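Local coordinates for protein flavodoxin (Methanosarcina acetivorans C2A, PDB 5WID) that binds flavin mononucleotide and, as expected of a flavodoxin, probably serves as an electron carrier, at residues 4-9 with 33-38; 16-21 with 85-90; 68-73 with 102-107. All blocks are in the same frame, centred on the assembly; numbering follows the deposited sequence.

Contact 1 of 3, residues 4-9 with 33-38. With FMN (flavin mononucleotide), chain D; ACT (acetate ion), chain F.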
loop_
_atom_site.group_PDB
_atom_site.type_symbol
_atom_site.label_atom_id
_atom_site.label_comp_id
_atom_site.label_asym_id
_atom_site.label_seq_id
_atom_site.Cartn_x
_atom_site.Cartn_y
_atom_site.Cartn_z
ATOM N N ILE A 4 -3.377 7.325 2.307
ATOM C CA ILE A 4 -1.923 7.333 2.361
ATOM C C ILE A 4 -1.419 6.053 1.704
ATOM O O ILE A 4 -1.985 4.977 1.916
ATOM C CB ILE A 4 -1.412 7.494 3.808
ATOM C CG1 ILE A 4 0.110 7.579 3.858
ATOM C CG2 ILE A 4 -1.901 6.382 4.712
ATOM C CD1 ILE A 4 0.576 8.504 4.982
ATOM N N VAL A 5 -0.410 6.189 0.845
ATOM C CA VAL A 5 0.209 5.060 0.149
ATOM C C VAL A 5 1.647 4.983 0.653
ATOM O O VAL A 5 2.460 5.865 0.350
ATOM C CB VAL A 5 0.170 5.213 -1.377
ATOM C CG1 VAL A 5 0.750 3.956 -2.043
ATOM C CG2 VAL A 5 -1.263 5.522 -1.880
ATOM N N VAL A 6 1.950 3.952 1.443
ATOM C CA VAL A 6 3.229 3.811 2.141
ATOM C C VAL A 6 3.985 2.657 1.505
ATOM O O VAL A 6 3.395 1.599 1.270
ATOM C CB VAL A 6 3.019 3.525 3.642
ATOM C CG1 VAL A 6 4.383 3.402 4.366
ATOM C CG2 VAL A 6 2.129 4.576 4.277
ATOM N N TYR A 7 5.289 2.827 1.270
ATOM C CA TYR A 7 6.012 1.779 0.546
ATOM C C TYR A 7 7.449 1.638 1.039
ATOM O O TYR A 7 8.043 2.562 1.609
ATOM C CB TYR A 7 6.016 2.042 -0.977
ATOM C CG TYR A 7 6.710 3.330 -1.327
ATOM C CD1 TYR A 7 6.023 4.541 -1.313
ATOM C CD2 TYR A 7 8.071 3.347 -1.619
ATOM C CE1 TYR A 7 6.673 5.732 -1.598
ATOM C CE2 TYR A 7 8.730 4.535 -1.899
ATOM C CZ TYR A 7 8.023 5.725 -1.887
ATOM O OH TYR A 7 8.665 6.914 -2.169
ATOM N N LEU A 8 7.993 0.444 0.804
ATOM C CA LEU A 8 9.423 0.169 0.870
ATOM C C LEU A 8 9.863 -0.260 -0.518
ATOM O O LEU A 8 9.224 -1.122 -1.131
ATOM C CB LEU A 8 9.746 -0.940 1.880
ATOM C CG LEU A 8 11.240 -1.216 2.109
ATOM C CD1 LEU A 8 11.499 -1.694 3.549
ATOM C CD2 LEU A 8 11.762 -2.260 1.108
ATOM N N SER A 9 10.982 0.294 -0.996
ATOM C CA SER A 9 11.473 -0.073 -2.317
ATOM C C SER A 9 12.991 -0.034 -2.315
ATOM O O SER A 9 13.570 0.927 -1.803
ATOM C CB SER A 9 10.906 0.887 -3.379
ATOM O OG SER A 9 11.256 0.467 -4.688
ATOM N N GLN A 33 -1.232 11.143 0.058
ATOM C CA GLN A 33 0.208 11.319 0.052
ATOM C C GLN A 33 0.856 9.966 -0.174
ATOM O O GLN A 33 0.414 8.951 0.371
ATOM C CB GLN A 33 0.712 12.024 1.331
ATOM C CG GLN A 33 1.218 11.192 2.474
ATOM C CD GLN A 33 1.410 12.048 3.726
ATOM O OE1 GLN A 33 0.507 12.164 4.559
ATOM N NE2 GLN A 33 2.581 12.669 3.848
ATOM N N VAL A 34 1.851 9.957 -1.051
ATOM C CA VAL A 34 2.626 8.768 -1.376
ATOM C C VAL A 34 3.968 8.959 -0.698
ATOM O O VAL A 34 4.659 9.955 -0.958
ATOM C CB VAL A 34 2.783 8.596 -2.895
ATOM C CG1 VAL A 34 3.667 7.388 -3.210
ATOM C CG2 VAL A 34 1.400 8.468 -3.544
ATOM N N ILE A 35 4.323 8.051 0.201
ATOM C CA ILE A 35 5.434 8.327 1.105
ATOM C C ILE A 35 6.137 7.030 1.475
ATOM O O ILE A 35 5.508 5.994 1.712
ATOM C CB ILE A 35 4.935 9.101 2.347
ATOM C CG1 ILE A 35 6.100 9.547 3.226
ATOM C CG2 ILE A 35 3.896 8.299 3.117
ATOM C CD1 ILE A 35 5.698 10.636 4.210
ATOM N N SER A 36 7.462 7.098 1.517
ATOM C CA SER A 36 8.247 5.973 1.988
ATOM C C SER A 36 7.955 5.693 3.464
ATOM O O SER A 36 7.732 6.612 4.264
ATOM C CB SER A 36 9.728 6.279 1.751
ATOM O OG SER A 36 10.561 5.488 2.558
ATOM N N PHE A 37 7.937 4.404 3.827
ATOM C CA PHE A 37 7.680 4.017 5.216
ATOM C C PHE A 37 8.605 4.735 6.191
ATOM O O PHE A 37 8.227 4.992 7.339
ATOM C CB PHE A 37 7.861 2.502 5.395
ATOM C CG PHE A 37 9.309 2.097 5.526
ATOM C CD1 PHE A 37 10.122 2.048 4.406
ATOM C CD2 PHE A 37 9.875 1.864 6.773
ATOM C CE1 PHE A 37 11.483 1.745 4.521
ATOM C CE2 PHE A 37 11.224 1.556 6.894
ATOM C CZ PHE A 37 12.026 1.488 5.759
ATOM N N TYR A 38 9.837 5.020 5.768
ATOM C CA TYR A 38 10.809 5.645 6.654
ATOM C C TYR A 38 10.384 7.049 7.058
ATOM O O TYR A 38 10.701 7.496 8.167
ATOM C CB TYR A 38 12.170 5.673 5.952
ATOM C CG TYR A 38 13.246 6.294 6.782
ATOM C CD1 TYR A 38 13.712 5.666 7.934
ATOM C CD2 TYR A 38 13.792 7.522 6.431
ATOM C CE1 TYR A 38 14.699 6.246 8.711
ATOM C CE2 TYR A 38 14.769 8.107 7.207
ATOM C CZ TYR A 38 15.218 7.469 8.340
ATOM O OH TYR A 38 16.202 8.067 9.093
HETATM N N1 FMN D . 11.651 -11.792 -5.500
HETATM C C2 FMN D . 10.790 -12.778 -5.082
HETATM O O2 FMN D . 9.697 -12.909 -5.640
HETATM N N3 FMN D . 11.147 -13.620 -4.042
HETATM C C4 FMN D . 12.350 -13.481 -3.400
HETATM O O4 FMN D . 12.621 -14.250 -2.466
HETATM C C4A FMN D . 13.231 -12.485 -3.833
HETATM N N5 FMN D . 14.460 -12.322 -3.230
HETATM C C5A FMN D . 15.322 -11.335 -3.669
HETATM C C6 FMN D . 16.562 -11.199 -3.047
HETATM C C7 FMN D . 17.439 -10.213 -3.471
HETATM C C7M FMN D . 18.772 -10.083 -2.781
HETATM C C8 FMN D . 17.091 -9.371 -4.525
HETATM C C8M FMN D . 18.039 -8.304 -4.996
HETATM C C9 FMN D . 15.849 -9.509 -5.155
HETATM C C9A FMN D . 14.969 -10.495 -4.722
HETATM N N10 FMN D . 13.731 -10.646 -5.327
HETATM C C10 FMN D . 12.874 -11.641 -4.890
HETATM C "C1'" FMN D . 13.329 -9.776 -6.473
HETATM C "C2'" FMN D . 12.768 -8.416 -6.062
HETATM O "O2'" FMN D . 11.586 -8.524 -5.286
HETATM C "C3'" FMN D . 12.452 -7.674 -7.357
HETATM O "O3'" FMN D . 13.670 -7.356 -8.006
HETATM C "C4'" FMN D . 11.609 -6.410 -7.167
HETATM O "O4'" FMN D . 11.279 -5.927 -8.455
HETATM C "C5'" FMN D . 12.317 -5.315 -6.364
HETATM O "O5'" FMN D . 11.388 -4.258 -6.188
HETATM P P FMN D . 11.834 -2.898 -5.459
HETATM O O1P FMN D . 10.563 -2.168 -5.102
HETATM O O2P FMN D . 12.601 -3.262 -4.203
HETATM O O3P FMN D . 12.681 -2.105 -6.415
HETATM C C ACT F . 11.755 7.791 -1.214
HETATM O O ACT F . 12.821 7.556 -0.584
HETATM O OXT ACT F . 11.193 6.836 -1.817
HETATM C CH3 ACT F . 11.186 9.163 -1.261
HETATM O O HOH W 1 11.051 3.045 0.533
#

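Contact 2 of 3, residues 16-21 with 85-90. With FMN (flavin mononucleotide), chain D.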
loop_
_atom_site.group_PDB
_atom_site.type_symbol
_atom_site.label_atom_id
_atom_site.label_comp_id
_atom_site.label_asym_id
_atom_site.label_seq_id
_atom_site.Cartn_x
_atom_site.Cartn_y
_atom_site.Cartn_z
ATOM N N ALA A 16 7.540 2.983 -7.894
ATOM C CA ALA A 16 6.801 3.331 -9.102
ATOM C C ALA A 16 5.344 2.896 -8.995
ATOM O O ALA A 16 4.437 3.628 -9.410
ATOM C CB ALA A 16 7.467 2.693 -10.325
ATOM N N MET A 17 5.100 1.703 -8.448
ATOM C CA MET A 17 3.726 1.247 -8.239
ATOM C C MET A 17 2.981 2.198 -7.318
ATOM O O MET A 17 1.837 2.579 -7.589
ATOM C CB MET A 17 3.717 -0.161 -7.635
ATOM C CG MET A 17 4.283 -1.219 -8.563
ATOM S SD MET A 17 4.279 -2.843 -7.772
ATOM C CE MET A 17 2.516 -3.207 -7.646
ATOM N N ALA A 18 3.629 2.577 -6.215
ATOM C CA ALA A 18 2.997 3.432 -5.211
ATOM C C ALA A 18 2.598 4.772 -5.801
ATOM O O ALA A 18 1.509 5.292 -5.517
ATOM C CB ALA A 18 3.954 3.636 -4.031
ATOM N N GLU A 19 3.470 5.361 -6.619
ATOM C CA GLU A 19 3.151 6.656 -7.202
ATOM C C GLU A 19 1.987 6.562 -8.168
ATOM O O GLU A 19 1.167 7.489 -8.240
ATOM C CB GLU A 19 4.390 7.227 -7.884
ATOM C CG GLU A 19 5.409 7.582 -6.817
ATOM C CD GLU A 19 6.777 7.894 -7.334
ATOM O OE1 GLU A 19 7.039 7.674 -8.532
ATOM O OE2 GLU A 19 7.594 8.368 -6.515
ATOM N N ALA A 20 1.876 5.446 -8.892
ATOM C CA ALA A 20 0.749 5.276 -9.805
ATOM C C ALA A 20 -0.555 5.046 -9.043
ATOM O O ALA A 20 -1.612 5.538 -9.461
ATOM C CB ALA A 20 1.012 4.124 -10.776
ATOM N N ILE A 21 -0.506 4.297 -7.934
ATOM C CA ILE A 21 -1.690 4.164 -7.080
ATOM C C ILE A 21 -2.138 5.540 -6.604
ATOM O O ILE A 21 -3.325 5.879 -6.655
ATOM C CB ILE A 21 -1.407 3.233 -5.886
ATOM C CG1 ILE A 21 -1.198 1.790 -6.352
ATOM C CG2 ILE A 21 -2.558 3.287 -4.880
ATOM C CD1 ILE A 21 -0.581 0.900 -5.239
ATOM N N ALA A 85 -5.042 -1.660 1.623
ATOM C CA ALA A 85 -4.677 -2.233 0.332
ATOM C C ALA A 85 -3.218 -2.659 0.405
ATOM O O ALA A 85 -2.419 -2.054 1.123
ATOM C CB ALA A 85 -4.897 -1.243 -0.823
ATOM N N ALA A 86 -2.866 -3.699 -0.350
ATOM C CA ALA A 86 -1.534 -4.284 -0.273
ATOM C C ALA A 86 -0.973 -4.448 -1.677
ATOM O O ALA A 86 -1.705 -4.844 -2.590
ATOM C CB ALA A 86 -1.579 -5.650 0.451
ATOM N N PHE A 87 0.326 -4.163 -1.851
ATOM C CA PHE A 87 0.920 -4.237 -3.182
ATOM C C PHE A 87 2.427 -4.444 -3.085
ATOM O O PHE A 87 3.022 -4.363 -2.008
ATOM C CB PHE A 87 0.610 -2.980 -4.019
ATOM C CG PHE A 87 1.247 -1.708 -3.488
ATOM C CD1 PHE A 87 0.657 -1.013 -2.448
ATOM C CD2 PHE A 87 2.405 -1.195 -4.068
ATOM C CE1 PHE A 87 1.223 0.167 -1.945
ATOM C CE2 PHE A 87 2.985 -0.019 -3.592
ATOM C CZ PHE A 87 2.397 0.667 -2.527
ATOM N N GLY A 88 3.044 -4.708 -4.242
ATOM C CA GLY A 88 4.501 -4.761 -4.295
ATOM C C GLY A 88 5.057 -5.360 -5.570
ATOM O O GLY A 88 4.341 -6.041 -6.305
ATOM N N SER A 89 6.339 -5.135 -5.837
ATOM C CA SER A 89 7.024 -5.735 -6.976
ATOM C C SER A 89 7.822 -6.942 -6.499
ATOM O O SER A 89 8.240 -7.004 -5.343
ATOM C CB SER A 89 7.947 -4.710 -7.645
ATOM O OG SER A 89 8.683 -5.263 -8.722
ATOM N N TYR A 90 8.022 -7.911 -7.386
ATOM C CA TYR A 90 8.696 -9.140 -6.984
ATOM C C TYR A 90 9.381 -9.768 -8.186
ATOM O O TYR A 90 9.160 -9.368 -9.326
ATOM C CB TYR A 90 7.713 -10.124 -6.336
ATOM C CG TYR A 90 6.752 -10.799 -7.303
ATOM C CD1 TYR A 90 5.705 -10.089 -7.896
ATOM C CD2 TYR A 90 6.889 -12.150 -7.611
ATOM C CE1 TYR A 90 4.823 -10.716 -8.771
ATOM C CE2 TYR A 90 5.996 -12.791 -8.468
ATOM C CZ TYR A 90 4.978 -12.069 -9.051
ATOM O OH TYR A 90 4.106 -12.699 -9.916
HETATM N N1 FMN D . 11.651 -11.792 -5.500
HETATM C C2 FMN D . 10.790 -12.778 -5.082
HETATM O O2 FMN D . 9.697 -12.909 -5.640
HETATM N N3 FMN D . 11.147 -13.620 -4.042
HETATM C C4 FMN D . 12.350 -13.481 -3.400
HETATM O O4 FMN D . 12.621 -14.250 -2.466
HETATM C C4A FMN D . 13.231 -12.485 -3.833
HETATM N N5 FMN D . 14.460 -12.322 -3.230
HETATM C C5A FMN D . 15.322 -11.335 -3.669
HETATM C C6 FMN D . 16.562 -11.199 -3.047
HETATM C C7 FMN D . 17.439 -10.213 -3.471
HETATM C C7M FMN D . 18.772 -10.083 -2.781
HETATM C C8 FMN D . 17.091 -9.371 -4.525
HETATM C C8M FMN D . 18.039 -8.304 -4.996
HETATM C C9 FMN D . 15.849 -9.509 -5.155
HETATM C C9A FMN D . 14.969 -10.495 -4.722
HETATM N N10 FMN D . 13.731 -10.646 -5.327
HETATM C C10 FMN D . 12.874 -11.641 -4.890
HETATM C "C1'" FMN D . 13.329 -9.776 -6.473
HETATM C "C2'" FMN D . 12.768 -8.416 -6.062
HETATM O "O2'" FMN D . 11.586 -8.524 -5.286
HETATM C "C3'" FMN D . 12.452 -7.674 -7.357
HETATM O "O3'" FMN D . 13.670 -7.356 -8.006
HETATM C "C4'" FMN D . 11.609 -6.410 -7.167
HETATM O "O4'" FMN D . 11.279 -5.927 -8.455
HETATM C "C5'" FMN D . 12.317 -5.315 -6.364
HETATM O "O5'" FMN D . 11.388 -4.258 -6.188
HETATM P P FMN D . 11.834 -2.898 -5.459
HETATM O O1P FMN D . 10.563 -2.168 -5.102
HETATM O O2P FMN D . 12.601 -3.262 -4.203
HETATM O O3P FMN D . 12.681 -2.105 -6.415
#

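Contact 3 of 3, residues 68-73 with 102-107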
loop_
_atom_site.group_PDB
_atom_site.type_symbol
_atom_site.label_atom_id
_atom_site.label_comp_id
_atom_site.label_asym_id
_atom_site.label_seq_id
_atom_site.Cartn_x
_atom_site.Cartn_y
_atom_site.Cartn_z
ATOM N N LYS A 68 8.746 -4.422 10.635
ATOM C CA LYS A 68 8.756 -3.640 11.869
ATOM C C LYS A 68 7.782 -2.471 11.779
ATOM O O LYS A 68 7.011 -2.218 12.714
ATOM C CB LYS A 68 10.184 -3.160 12.140
ATOM C CG LYS A 68 10.339 -2.247 13.341
ATOM C CD LYS A 68 11.804 -1.878 13.549
ATOM C CE LYS A 68 12.102 -1.622 15.018
ATOM N NZ LYS A 68 11.994 -2.868 15.831
ATOM N N PHE A 69 7.791 -1.754 10.651
ATOM C CA PHE A 69 6.841 -0.661 10.456
ATOM C C PHE A 69 5.406 -1.130 10.661
ATOM O O PHE A 69 4.610 -0.459 11.327
ATOM C CB PHE A 69 6.992 -0.062 9.055
ATOM C CG PHE A 69 5.876 0.880 8.698
ATOM C CD1 PHE A 69 5.905 2.193 9.143
ATOM C CD2 PHE A 69 4.781 0.443 7.969
ATOM C CE1 PHE A 69 4.865 3.065 8.842
ATOM C CE2 PHE A 69 3.746 1.310 7.664
ATOM C CZ PHE A 69 3.799 2.631 8.106
ATOM N N MET A 70 5.057 -2.287 10.085
ATOM C CA MET A 70 3.696 -2.803 10.208
ATOM C C MET A 70 3.390 -3.264 11.627
ATOM O O MET A 70 2.312 -2.973 12.166
ATOM C CB MET A 70 3.489 -3.951 9.228
ATOM C CG MET A 70 3.561 -3.478 7.776
ATOM S SD MET A 70 2.828 -4.688 6.684
ATOM C CE MET A 70 1.065 -4.469 7.042
ATOM N N ASP A 71 4.319 -4.003 12.244
ATOM C CA ASP A 71 4.047 -4.598 13.549
ATOM C C ASP A 71 4.041 -3.561 14.660
ATOM O O ASP A 71 3.391 -3.762 15.691
ATOM C CB ASP A 71 5.093 -5.666 13.868
ATOM C CG ASP A 71 4.924 -6.918 13.037
ATOM O OD1 ASP A 71 3.861 -7.102 12.412
ATOM O OD2 ASP A 71 5.872 -7.721 13.006
ATOM N N GLU A 72 4.794 -2.476 14.493
ATOM C CA GLU A 72 4.901 -1.448 15.518
ATOM C C GLU A 72 4.086 -0.214 15.157
ATOM O O GLU A 72 3.096 0.098 15.828
ATOM C CB GLU A 72 6.380 -1.100 15.740
ATOM C CG GLU A 72 7.169 -2.280 16.287
ATOM C CD GLU A 72 8.660 -2.032 16.323
ATOM O OE1 GLU A 72 9.078 -0.860 16.230
ATOM O OE2 GLU A 72 9.412 -3.023 16.441
ATOM N N THR A 73 4.451 0.467 14.071
ATOM C CA THR A 73 3.854 1.768 13.774
ATOM C C THR A 73 2.417 1.635 13.282
ATOM O O THR A 73 1.531 2.361 13.744
ATOM C CB THR A 73 4.703 2.515 12.746
ATOM O OG1 THR A 73 6.046 2.606 13.232
ATOM C CG2 THR A 73 4.171 3.923 12.541
ATOM N N GLU A 102 -2.364 -10.104 4.838
ATOM C CA GLU A 102 -2.725 -10.926 5.989
ATOM C C GLU A 102 -2.513 -10.167 7.296
ATOM O O GLU A 102 -3.359 -10.221 8.197
ATOM C CB GLU A 102 -1.923 -12.231 5.968
ATOM C CG GLU A 102 -2.501 -13.263 5.015
ATOM C CD GLU A 102 -1.525 -14.376 4.654
ATOM O OE1 GLU A 102 -0.553 -14.595 5.410
ATOM O OE2 GLU A 102 -1.743 -15.036 3.612
ATOM N N LYS A 103 -1.394 -9.445 7.412
ATOM C CA LYS A 103 -1.153 -8.624 8.595
ATOM C C LYS A 103 -2.242 -7.580 8.776
ATOM O O LYS A 103 -2.733 -7.376 9.891
ATOM C CB LYS A 103 0.195 -7.922 8.481
ATOM C CG LYS A 103 1.327 -8.569 9.216
ATOM C CD LYS A 103 2.517 -7.613 9.263
ATOM C CE LYS A 103 3.804 -8.397 9.363
ATOM N NZ LYS A 103 3.797 -9.201 10.593
ATOM N N MET A 104 -2.626 -6.901 7.687
ATOM C CA MET A 104 -3.672 -5.886 7.784
ATOM C C MET A 104 -4.985 -6.482 8.276
ATOM O O MET A 104 -5.671 -5.881 9.113
ATOM C CB MET A 104 -3.879 -5.211 6.433
ATOM C CG MET A 104 -2.702 -4.372 6.001
ATOM S SD MET A 104 -3.052 -3.682 4.370
ATOM C CE MET A 104 -2.309 -2.079 4.543
ATOM N N ARG A 105 -5.365 -7.651 7.753
ATOM C CA ARG A 105 -6.605 -8.281 8.193
ATOM C C ARG A 105 -6.540 -8.643 9.674
ATOM O O ARG A 105 -7.517 -8.457 10.410
ATOM C CB ARG A 105 -6.902 -9.518 7.334
ATOM C CG ARG A 105 -7.293 -9.178 5.907
ATOM C CD ARG A 105 -7.808 -10.387 5.131
ATOM N NE ARG A 105 -7.908 -10.087 3.705
ATOM C CZ ARG A 105 -7.013 -10.479 2.800
ATOM N NH1 ARG A 105 -5.972 -11.209 3.176
ATOM N NH2 ARG A 105 -7.167 -10.164 1.522
ATOM N N GLU A 106 -5.389 -9.142 10.130
ATOM C CA GLU A 106 -5.222 -9.494 11.537
ATOM C C GLU A 106 -5.375 -8.278 12.437
ATOM O O GLU A 106 -5.778 -8.411 13.600
ATOM C CB GLU A 106 -3.851 -10.132 11.759
ATOM C CG GLU A 106 -3.802 -11.626 11.508
ATOM C CD GLU A 106 -2.378 -12.146 11.373
ATOM O OE1 GLU A 106 -2.207 -13.371 11.191
ATOM O OE2 GLU A 106 -1.431 -11.330 11.446
ATOM N N MET A 107 -5.040 -7.100 11.921
ATOM C CA MET A 107 -5.137 -5.806 12.586
ATOM C C MET A 107 -6.542 -5.229 12.600
ATOM O O MET A 107 -6.735 -4.142 13.158
ATOM C CB MET A 107 -4.241 -4.804 11.867
ATOM C CG MET A 107 -3.091 -4.317 12.629
ATOM S SD MET A 107 -2.187 -3.314 11.446
ATOM C CE MET A 107 -0.813 -4.411 11.138
HETATM O O HOH W 2 6.077 -10.382 12.672
#

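Contact 1 of 3, residues 4-9 with 33-38
Val-5 and Tyr-7 make all four backbone hydrogen bonds between two neighbouring parallel strands. Val-5 N donates to Gln-33 O (2.9 Å) and Val-5 O accepts from Ile-35 N. The step is repeated where Tyr-7 N meets Ile-35 O over a longer, more bent bond (3.2 Å, 142° at the hydrogen) and Tyr-7 O accepts from Phe-37 N. Over the Tyr-7 ring sits Ser-36 CA, a CH-pi contact 4.0 Å from the centroid and displaced toward the rim. The ring gets there because CG stands between the backbone N and the carbonyl carbon (chi1 62°), which folds it back across the neighbouring strand; Tyr-7 CE1 also meets Val-34 CG1 at 3.8 Å. Its hydroxyl donates to OXT of an acetate, probably from the crystallisation liquor. On the sheet face of Ile-4, Val-6 and Ile-35, Ile-4 CD1 touches Ile-35 CG2 and lies alongside the Gln-33 chain, whose amide binds Glu-44 and Lys-2. Val-6 CG1 abuts Phe-37 CB at 3.7 Å. Farther on, Leu-8 and Phe-37 run side by side, Leu-8 CD1 3.6 Å from Phe-37 CE1, while Tyr-7 O lies at the edge of the Phe-37 ring. A water accepts from Ser-9 N, donates to Tyr-7 O and is also hydrogen-bonded to Ser-36 OG where the strands part. Beyond it Ser-9 OG donates to FMN O1P (2.8 Å) and accepts from Gly-12 N, at the start of the flavodoxin phosphate loop. The two strands belong to a right-handed beta-alpha-beta unit whose crossover, helix 13-27, covers Val-5 and Tyr-7; strand 50-58 pairs with the other edge of 2-8, and helices 42-47 and 64-76 pack under Ile-4, Val-6 and Leu-8.

Contact 2 of 3, residues 16-21 with 85-90
Ile-21 CD1 sits over the centre of the Phe-87 ring, a CH-pi contact 3.6 Å from the centroid and only 11° off the ring normal, the two side chains approaching from opposite directions. Phe-87 CG lies between its backbone N and carbonyl carbon, and the ring reaches up to the helix. Ala-18 CB is 3.7 Å from Phe-87 CZ, and Met-17 CB touches Phe-87 CD2, both obliquely, so that three helix residues meet one ring. This is helix-on-sheet packing in the three-layer alpha/beta/alpha flavodoxin fold: helix 13-27 lies over strand 83-90, the N-to-C directions of 16-21 and 85-90 being 143° apart, with Val-5 of strand 2-8 also against Phe-87. The thioether makes a different kind of contact. A bend at chi3 (68°) turns the end of Met-17 along the strand backbone, with Met-17 SD 3.4 Å from Gly-88 C and Met-17 CE 3.6 Å from Gly-88 O. No hydrogen bond joins the two segments; the polar links run to the cofactor and beyond. FMN O4' donates to Ser-89 OG (2.7 Å), and this hydroxyl is also hydrogen-bonded to His-120 O, while FMN O2 lies in plane at the edge of the Tyr-90 ring.

Contact 3 of 3, residues 68-73 with 102-107
Asp-71 and Lys-103 meet at about a right angle between two helices whose segments 68-73 and 102-106 run 5° from parallel, their axes 10.9 Å apart at closest approach. Lys-103 NZ donates to Asp-71 OD1 at 2.8 Å, in a salt bridge that uses the syn lone pair of that oxygen. The other carboxylate oxygen, OD2, takes a hydrogen bond from a water 2.7 Å away, and this water also accepts a weak bond from Lys-103 NZ, so the ion pair is bridged a second time at the surface. The aliphatic part of the lysine serves the layer beneath. Met-70 and Lys-103 pass each other at a slant, with Met-70 CB 3.8 Å from Lys-103 CD and Met-70 CE equally close to Lys-103 CB. With CG of Met-70 anti to the carbonyl carbon (chi1 -66°) and the chain bent at chi3, the thioether lies across the lysine methylenes and its methyl arrives at the second helix. There Met-70 CE meets Met-104 CG at 3.9 Å, the two methionines crossing nearly at right angles. One turn further along, Met-107 sends its own methyl back the other way, CE lying 3.6 Å from Met-70 O. Polarity therefore changes over a short depth, from a hydrated ion pair to sulfur and methylene packing beside the sheet. The helices, 64-76 and 96-106, are neighbours in one outer layer of the flavodoxin fold: Met-104 rests on Val-111 of strand 110-119, Met-107 packs on Leu-74 and Val-75 of helix 64-76, and Phe-69 and Thr-73 touch Leu-45 of helix 42-47.

Contact 2 is wholly buried, contact 1 partly so, and contact 3 runs from buried methionines out to an exposed salt bridge. Contact 2 packs on the face of contact 1 that carries Val-5 and Tyr-7: Ala-18 CB packs on Tyr-7 CD1 (3.5 Å) and Val-5 CG1 on Phe-87 CZ, and both contacts reach FMN, through Ser-9 at the phosphate and Ser-89 at the ribityl chain. Contact 3 lies in the helical layer across the sheet from helix 13-27 and meets the others through Phe-69 on Val-6 and Met-104 on Ala-85. Backbone hydrogen bonds with side-chain packing on both faces hold contact 1, apolar packing contact 2, and charge combined with thioether packing contact 3.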